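Local coordinates for protein oxalate biosynthetic component 1 (Burkholderia thailandensis, PDB 5IKY) that contributes to quorum sensing-dependent oxalate production as a bifunctional enzyme that combines serine hydrolase activity with an additional lyase activity, at residues Gly51-Arg62 and Gly183-Pro194. Sequence-based numbering, arbitrary orientation.
Sequences GWEAVPAGGIVR and GWRMCGAGHWQP
The carbonyl oxygen of W192 is gripped twice by the facing segment: E53 N donates from 2.8 Å in the carbonyl plane, with a nearly straight N-H (164°), and W52 CA lends a weaker C-H at 3.2 Å. E53 and V55 pair antiparallel with W192 and G190; after a one-residue shift, V61 pairs with R185. Between the ladders C187 holds both sides, its N donating to G59 O at 2.7 Å and its O accepting from G58 N.

At both ends a Gly-Trp pair repeats one arrangement. Q193 CB stands over the six-membered ring of W52, 3.7 Å from its centroid, and R62 CB lies equally close over the five-membered ring of W184. R62 starts with CG anti to the backbone N (chi1 178°), then bends at chi2, which carries CD back over G183; its guanidinium reaches P107 O. Long polar chains suit these places: their methylenes pack on indole while their ends bond elsewhere, Q193 with N50 O, G195 N and a water that W52 NE1 shares weakly. G51 and G183 have positive phi, which would press a CB against the preceding carbonyl oxygen, so glycine suits both.

A54 brings only a methyl, which sits over one face of the H191 imidazole. The sulfur of C187 fills in against V61 CB at 3.5 Å, and the E53 carboxylate passes P194 CG on its way to a salt bridge with K196.

Backbone bonds thus join segments some 120 residues apart, about 44 Å from the chain's centre, in two small sheets completed by strands 26-28 and 156-160, while CH-pi contacts cover an indole face at each end and partners beyond the segments meet the charges of E53 and R62.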
ATOM      1  N   GLY A  51       4.395 -27.598  25.503  1.00 56.84           N
ATOM      2  CA  GLY A  51       4.224 -26.469  26.401  1.00 49.53           C
ATOM      3  C   GLY A  51       3.271 -26.676  27.565  1.00 76.63           C
ATOM      4  O   GLY A  51       3.247 -25.871  28.496  1.00 65.11           O
ATOM      5  N   TRP A  52       2.479 -27.743  27.519  1.00 51.09           N
ATOM      6  CA  TRP A  52       1.517 -28.009  28.584  1.00 70.12           C
ATOM      7  C   TRP A  52       2.218 -28.345  29.895  1.00 70.38           C
ATOM      8  O   TRP A  52       3.147 -29.150  29.926  1.00 64.70           O
ATOM      9  CB  TRP A  52       0.566 -29.139  28.190  1.00 63.63           C
ATOM     10  CG  TRP A  52      -0.394 -28.748  27.112  1.00 65.03           C
ATOM     11  CD1 TRP A  52      -0.135 -28.666  25.775  1.00 57.95           C
ATOM     12  CD2 TRP A  52      -1.767 -28.374  27.279  1.00 71.49           C
ATOM     13  NE1 TRP A  52      -1.263 -28.267  25.098  1.00 60.91           N
ATOM     14  CE2 TRP A  52      -2.279 -28.082  25.998  1.00 59.60           C
ATOM     15  CE3 TRP A  52      -2.615 -28.262  28.385  1.00 68.62           C
ATOM     16  CZ2 TRP A  52      -3.600 -27.686  25.792  1.00 54.26           C
ATOM     17  CZ3 TRP A  52      -3.926 -27.866  28.180  1.00 60.76           C
ATOM     18  CH2 TRP A  52      -4.405 -27.583  26.894  1.00 59.03           C
ATOM     19  N   GLU A  53       1.765 -27.712  30.973  1.00 69.54           N
ATOM     20  CA  GLU A  53       2.354 -27.917  32.290  1.00 64.79           C
ATOM     21  C   GLU A  53       1.337 -28.475  33.274  1.00 62.29           C
ATOM     22  O   GLU A  53       0.229 -27.949  33.400  1.00 88.63           O
ATOM     23  CB  GLU A  53       2.929 -26.606  32.832  1.00 56.14           C
ATOM     24  CG  GLU A  53       4.063 -26.027  32.004  1.00 65.42           C
ATOM     25  CD  GLU A  53       4.566 -24.703  32.551  1.00 92.04           C
ATOM     26  OE1 GLU A  53       3.982 -24.205  33.539  1.00 92.82           O
ATOM     27  OE2 GLU A  53       5.544 -24.158  31.993  1.00 99.85           O
ATOM     28  N   ALA A  54       1.713 -29.545  33.966  1.00 75.90           N
ATOM     29  CA  ALA A  54       0.874 -30.096  35.023  1.00 69.13           C
ATOM     30  C   ALA A  54       0.711 -29.054  36.123  1.00 66.50           C
ATOM     31  O   ALA A  54       1.653 -28.328  36.447  1.00 68.69           O
ATOM     32  CB  ALA A  54       1.471 -31.378  35.575  1.00 74.49           C
ATOM     33  N   VAL A  55      -0.486 -28.974  36.687  1.00 60.17           N
ATOM     34  CA  VAL A  55      -0.801 -27.906  37.621  1.00 64.46           C
ATOM     35  C   VAL A  55      -1.805 -28.398  38.669  1.00 73.19           C
ATOM     36  O   VAL A  55      -2.743 -29.129  38.344  1.00 97.71           O
ATOM     37  CB  VAL A  55      -1.340 -26.660  36.857  1.00 70.91           C
ATOM     38  CG1 VAL A  55      -2.709 -26.934  36.234  1.00 67.54           C
ATOM     39  CG2 VAL A  55      -1.380 -25.440  37.752  1.00 83.78           C
ATOM     40  N   PRO A  56      -1.586 -28.036  39.944  1.00 77.76           N
ATOM     41  CA  PRO A  56      -2.500 -28.460  41.013  1.00 78.02           C
ATOM     42  C   PRO A  56      -3.851 -27.751  40.962  1.00 74.28           C
ATOM     43  O   PRO A  56      -4.058 -26.857  40.143  1.00 84.70           O
ATOM     44  CB  PRO A  56      -1.744 -28.085  42.292  1.00 66.19           C
ATOM     45  CG  PRO A  56      -0.815 -26.992  41.876  1.00 77.67           C
ATOM     46  CD  PRO A  56      -0.401 -27.341  40.479  1.00 66.43           C
ATOM     47  N   ALA A  57      -4.760 -28.155  41.842  1.00 69.45           N
ATOM     48  CA  ALA A  57      -6.062 -27.509  41.949  1.00 78.90           C
ATOM     49  C   ALA A  57      -5.907 -26.073  42.439  1.00 84.12           C
ATOM     50  O   ALA A  57      -4.865 -25.703  42.982  1.00 87.09           O
ATOM     51  CB  ALA A  57      -6.969 -28.293  42.882  1.00 68.59           C
ATOM     52  N   GLY A  58      -6.944 -25.263  42.241  1.00 70.97           N
ATOM     53  CA  GLY A  58      -6.922 -23.887  42.704  1.00 80.15           C
ATOM     54  C   GLY A  58      -7.006 -22.844  41.606  1.00 87.95           C
ATOM     55  O   GLY A  58      -7.138 -21.654  41.888  1.00 87.44           O
ATOM     56  N   GLY A  59      -6.927 -23.286  40.353  1.00 80.43           N
ATOM     57  CA  GLY A  59      -7.034 -22.386  39.218  1.00 75.93           C
ATOM     58  C   GLY A  59      -8.475 -22.116  38.820  1.00 91.69           C
ATOM     59  O   GLY A  59      -9.374 -22.881  39.169  1.00117.06           O
ATOM     60  N   ILE A  60      -8.697 -21.027  38.087  1.00 80.39           N
ATOM     61  CA  ILE A  60     -10.042 -20.672  37.641  1.00 82.91           C
ATOM     62  C   ILE A  60     -10.171 -20.767  36.125  1.00 72.33           C
ATOM     63  O   ILE A  60      -9.188 -20.610  35.401  1.00 64.92           O
ATOM     64  CB  ILE A  60     -10.434 -19.252  38.089  1.00 72.75           C
ATOM     65  CG1 ILE A  60      -9.494 -18.218  37.473  1.00 62.20           C
ATOM     66  CG2 ILE A  60     -10.423 -19.148  39.605  1.00 70.34           C
ATOM     67  CD1 ILE A  60      -9.800 -16.803  37.888  1.00 78.52           C
ATOM     68  N   VAL A  61     -11.385 -21.024  35.646  1.00 76.08           N
ATOM     69  CA  VAL A  61     -11.618 -21.175  34.212  1.00 68.20           C
ATOM     70  C   VAL A  61     -12.919 -20.507  33.763  1.00 73.43           C
ATOM     71  O   VAL A  61     -13.891 -20.430  34.517  1.00 84.31           O
ATOM     72  CB  VAL A  61     -11.643 -22.670  33.802  1.00 60.39           C
ATOM     73  CG1 VAL A  61     -12.941 -23.333  34.232  1.00 61.68           C
ATOM     74  CG2 VAL A  61     -11.433 -22.826  32.304  1.00 72.45           C
ATOM     75  N   ARG A  62     -12.911 -20.000  32.535  1.00 59.73           N
ATOM     76  CA  ARG A  62     -14.113 -19.494  31.886  1.00 59.95           C
ATOM     77  C   ARG A  62     -14.314 -20.260  30.587  1.00 63.91           C
ATOM     78  O   ARG A  62     -13.694 -19.946  29.571  1.00 77.08           O
ATOM     79  CB  ARG A  62     -14.005 -17.991  31.616  1.00 59.56           C
ATOM     80  CG  ARG A  62     -15.209 -17.394  30.897  1.00 59.82           C
ATOM     81  CD  ARG A  62     -16.433 -17.318  31.797  1.00 61.46           C
ATOM     82  NE  ARG A  62     -17.559 -16.666  31.131  1.00 67.36           N
ATOM     83  CZ  ARG A  62     -18.582 -17.314  30.583  1.00 69.45           C
ATOM     84  NH1 ARG A  62     -18.634 -18.638  30.632  1.00 71.28           N
ATOM     85  NH2 ARG A  62     -19.560 -16.638  29.994  1.00 65.36           N
ATOM     86  N   GLY A 183     -19.049 -15.844  35.616  1.00 73.30           N
ATOM     87  CA  GLY A 183     -18.998 -17.166  35.017  1.00 74.36           C
ATOM     88  C   GLY A 183     -17.735 -17.983  35.235  1.00 75.07           C
ATOM     89  O   GLY A 183     -17.713 -19.172  34.920  1.00 87.48           O
ATOM     90  N   TRP A 184     -16.681 -17.362  35.756  1.00 70.72           N
ATOM     91  CA  TRP A 184     -15.452 -18.095  36.053  1.00 69.83           C
ATOM     92  C   TRP A 184     -15.677 -19.015  37.248  1.00 66.37           C
ATOM     93  O   TRP A 184     -16.489 -18.713  38.122  1.00 72.98           O
ATOM     94  CB  TRP A 184     -14.291 -17.142  36.340  1.00 71.54           C
ATOM     95  CG  TRP A 184     -13.892 -16.255  35.197  1.00 75.71           C
ATOM     96  CD1 TRP A 184     -14.648 -15.283  34.606  1.00 62.62           C
ATOM     97  CD2 TRP A 184     -12.621 -16.228  34.535  1.00 63.09           C
ATOM     98  NE1 TRP A 184     -13.933 -14.668  33.607  1.00 61.42           N
ATOM     99  CE2 TRP A 184     -12.685 -15.230  33.543  1.00 60.34           C
ATOM    100  CE3 TRP A 184     -11.438 -16.962  34.679  1.00 61.91           C
ATOM    101  CZ2 TRP A 184     -11.614 -14.945  32.702  1.00 61.06           C
ATOM    102  CZ3 TRP A 184     -10.374 -16.676  33.843  1.00 63.23           C
ATOM    103  CH2 TRP A 184     -10.469 -15.678  32.866  1.00 66.88           C
ATOM    104  N   ARG A 185     -14.956 -20.130  37.293  1.00 69.95           N
ATOM    105  CA  ARG A 185     -15.119 -21.077  38.390  1.00 66.71           C
ATOM    106  C   ARG A 185     -13.852 -21.886  38.669  1.00 70.77           C
ATOM    107  O   ARG A 185     -12.978 -22.008  37.811  1.00 74.80           O
ATOM    108  CB  ARG A 185     -16.293 -22.013  38.096  1.00 72.85           C
ATOM    109  CG  ARG A 185     -16.050 -22.995  36.965  1.00 88.33           C
ATOM    110  CD  ARG A 185     -17.369 -23.529  36.431  1.00 99.92           C
ATOM    111  NE  ARG A 185     -18.416 -23.512  37.448  1.00114.91           N
ATOM    112  CZ  ARG A 185     -19.710 -23.684  37.192  1.00123.74           C
ATOM    113  NH1 ARG A 185     -20.594 -23.654  38.181  1.00112.10           N
ATOM    114  NH2 ARG A 185     -20.121 -23.883  35.947  1.00119.20           N
ATOM    115  N   MET A 186     -13.770 -22.435  39.878  1.00 78.30           N
ATOM    116  CA  MET A 186     -12.591 -23.168  40.335  1.00 80.50           C
ATOM    117  C   MET A 186     -12.417 -24.505  39.624  1.00 76.20           C
ATOM    118  O   MET A 186     -13.393 -25.146  39.235  1.00 82.66           O
ATOM    119  CB  MET A 186     -12.668 -23.398  41.847  1.00 82.41           C
ATOM    120  CG  MET A 186     -12.773 -22.123  42.667  1.00 79.44           C
ATOM    121  SD  MET A 186     -11.257 -21.148  42.641  1.00116.37           S
ATOM    122  CE  MET A 186     -10.101 -22.307  43.367  1.00102.99           C
ATOM    123  N   CYS A 187     -11.164 -24.925  39.470  1.00 65.98           N
ATOM    124  CA  CYS A 187     -10.848 -26.184  38.805  1.00 68.37           C
ATOM    125  C   CYS A 187     -10.056 -27.110  39.715  1.00 73.36           C
ATOM    126  O   CYS A 187      -9.500 -26.676  40.725  1.00 72.28           O
ATOM    127  CB  CYS A 187     -10.047 -25.937  37.524  1.00 63.65           C
ATOM    128  SG  CYS A 187     -10.545 -24.483  36.595  1.00 78.88           S
ATOM    129  N   GLY A 188      -9.998 -28.384  39.344  1.00 69.50           N
ATOM    130  CA  GLY A 188      -9.150 -29.334  40.037  1.00 71.27           C
ATOM    131  C   GLY A 188      -7.762 -29.338  39.429  1.00 75.50           C
ATOM    132  O   GLY A 188      -7.375 -28.396  38.736  1.00 75.23           O
ATOM    133  N   ALA A 189      -7.003 -30.395  39.690  1.00 78.58           N
ATOM    134  CA  ALA A 189      -5.688 -30.543  39.086  1.00 68.93           C
ATOM    135  C   ALA A 189      -5.836 -30.927  37.618  1.00 78.50           C
ATOM    136  O   ALA A 189      -6.899 -31.381  37.193  1.00 83.18           O
ATOM    137  CB  ALA A 189      -4.869 -31.580  39.834  1.00 68.34           C
ATOM    138  N   GLY A 190      -4.770 -30.740  36.848  1.00 82.91           N
ATOM    139  CA  GLY A 190      -4.788 -31.070  35.434  1.00 80.62           C
ATOM    140  C   GLY A 190      -3.632 -30.437  34.687  1.00 78.05           C
ATOM    141  O   GLY A 190      -2.615 -30.086  35.284  1.00 68.95           O
ATOM    142  N   HIS A 191      -3.783 -30.291  33.376  1.00 76.77           N
ATOM    143  CA  HIS A 191      -2.738 -29.686  32.560  1.00 63.42           C
ATOM    144  C   HIS A 191      -3.184 -28.356  31.963  1.00 66.24           C
ATOM    145  O   HIS A 191      -4.368 -28.127  31.716  1.00 67.08           O
ATOM    146  CB  HIS A 191      -2.296 -30.644  31.455  1.00 72.70           C
ATOM    147  CG  HIS A 191      -1.197 -31.571  31.870  1.00 81.33           C
ATOM    148  ND1 HIS A 191      -1.430 -32.750  32.545  1.00 79.59           N
ATOM    149  CD2 HIS A 191       0.145 -31.489  31.707  1.00 77.06           C
ATOM    150  CE1 HIS A 191      -0.279 -33.355  32.780  1.00 87.53           C
ATOM    151  NE2 HIS A 191       0.692 -32.611  32.281  1.00 87.07           N
ATOM    152  N   TRP A 192      -2.208 -27.491  31.725  1.00 74.17           N
ATOM    153  CA  TRP A 192      -2.452 -26.099  31.383  1.00 55.25           C
ATOM    154  C   TRP A 192      -1.517 -25.660  30.263  1.00 64.21           C
ATOM    155  O   TRP A 192      -0.360 -26.073  30.224  1.00 64.70           O
ATOM    156  CB  TRP A 192      -2.251 -25.240  32.630  1.00 69.35           C
ATOM    157  CG  TRP A 192      -2.161 -23.771  32.410  1.00 74.42           C
ATOM    158  CD1 TRP A 192      -2.938 -23.007  31.589  1.00 99.48           C
ATOM    159  CD2 TRP A 192      -1.235 -22.879  33.031  1.00 57.14           C
ATOM    160  NE1 TRP A 192      -2.554 -21.688  31.668  1.00 83.69           N
ATOM    161  CE2 TRP A 192      -1.509 -21.584  32.547  1.00 71.18           C
ATOM    162  CE3 TRP A 192      -0.199 -23.050  33.953  1.00 55.77           C
ATOM    163  CZ2 TRP A 192      -0.785 -20.465  32.954  1.00 64.38           C
ATOM    164  CZ3 TRP A 192       0.517 -21.939  34.357  1.00 96.70           C
ATOM    165  CH2 TRP A 192       0.223 -20.663  33.857  1.00 86.66           C
ATOM    166  N   GLN A 193      -2.021 -24.837  29.348  1.00 62.47           N
ATOM    167  CA  GLN A 193      -1.197 -24.277  28.281  1.00 55.57           C
ATOM    168  C   GLN A 193      -0.954 -22.787  28.519  1.00 60.08           C
ATOM    169  O   GLN A 193      -1.800 -21.954  28.195  1.00 67.01           O
ATOM    170  CB  GLN A 193      -1.854 -24.507  26.914  1.00 52.77           C
ATOM    171  CG  GLN A 193      -1.196 -23.774  25.743  1.00 57.84           C
ATOM    172  CD  GLN A 193       0.259 -24.152  25.540  1.00 64.41           C
ATOM    173  OE1 GLN A 193       1.155 -23.558  26.141  1.00 60.38           O
ATOM    174  NE2 GLN A 193       0.504 -25.141  24.685  1.00 56.96           N
ATOM    175  N   PRO A 194       0.208 -22.449  29.102  1.00 66.23           N
ATOM    176  CA  PRO A 194       0.588 -21.064  29.403  1.00 60.05           C
ATOM    177  C   PRO A 194       0.826 -20.236  28.143  1.00 60.40           C
ATOM    178  O   PRO A 194       0.688 -19.014  28.170  1.00 66.78           O
ATOM    179  CB  PRO A 194       1.892 -21.217  30.201  1.00 56.52           C
ATOM    180  CG  PRO A 194       1.943 -22.659  30.616  1.00 55.97           C
ATOM    181  CD  PRO A 194       1.237 -23.407  29.536  1.00 68.94           C
TER
HETATM  182  O   HOH W   1      -1.536 -26.008  22.632  1.00 71.35           O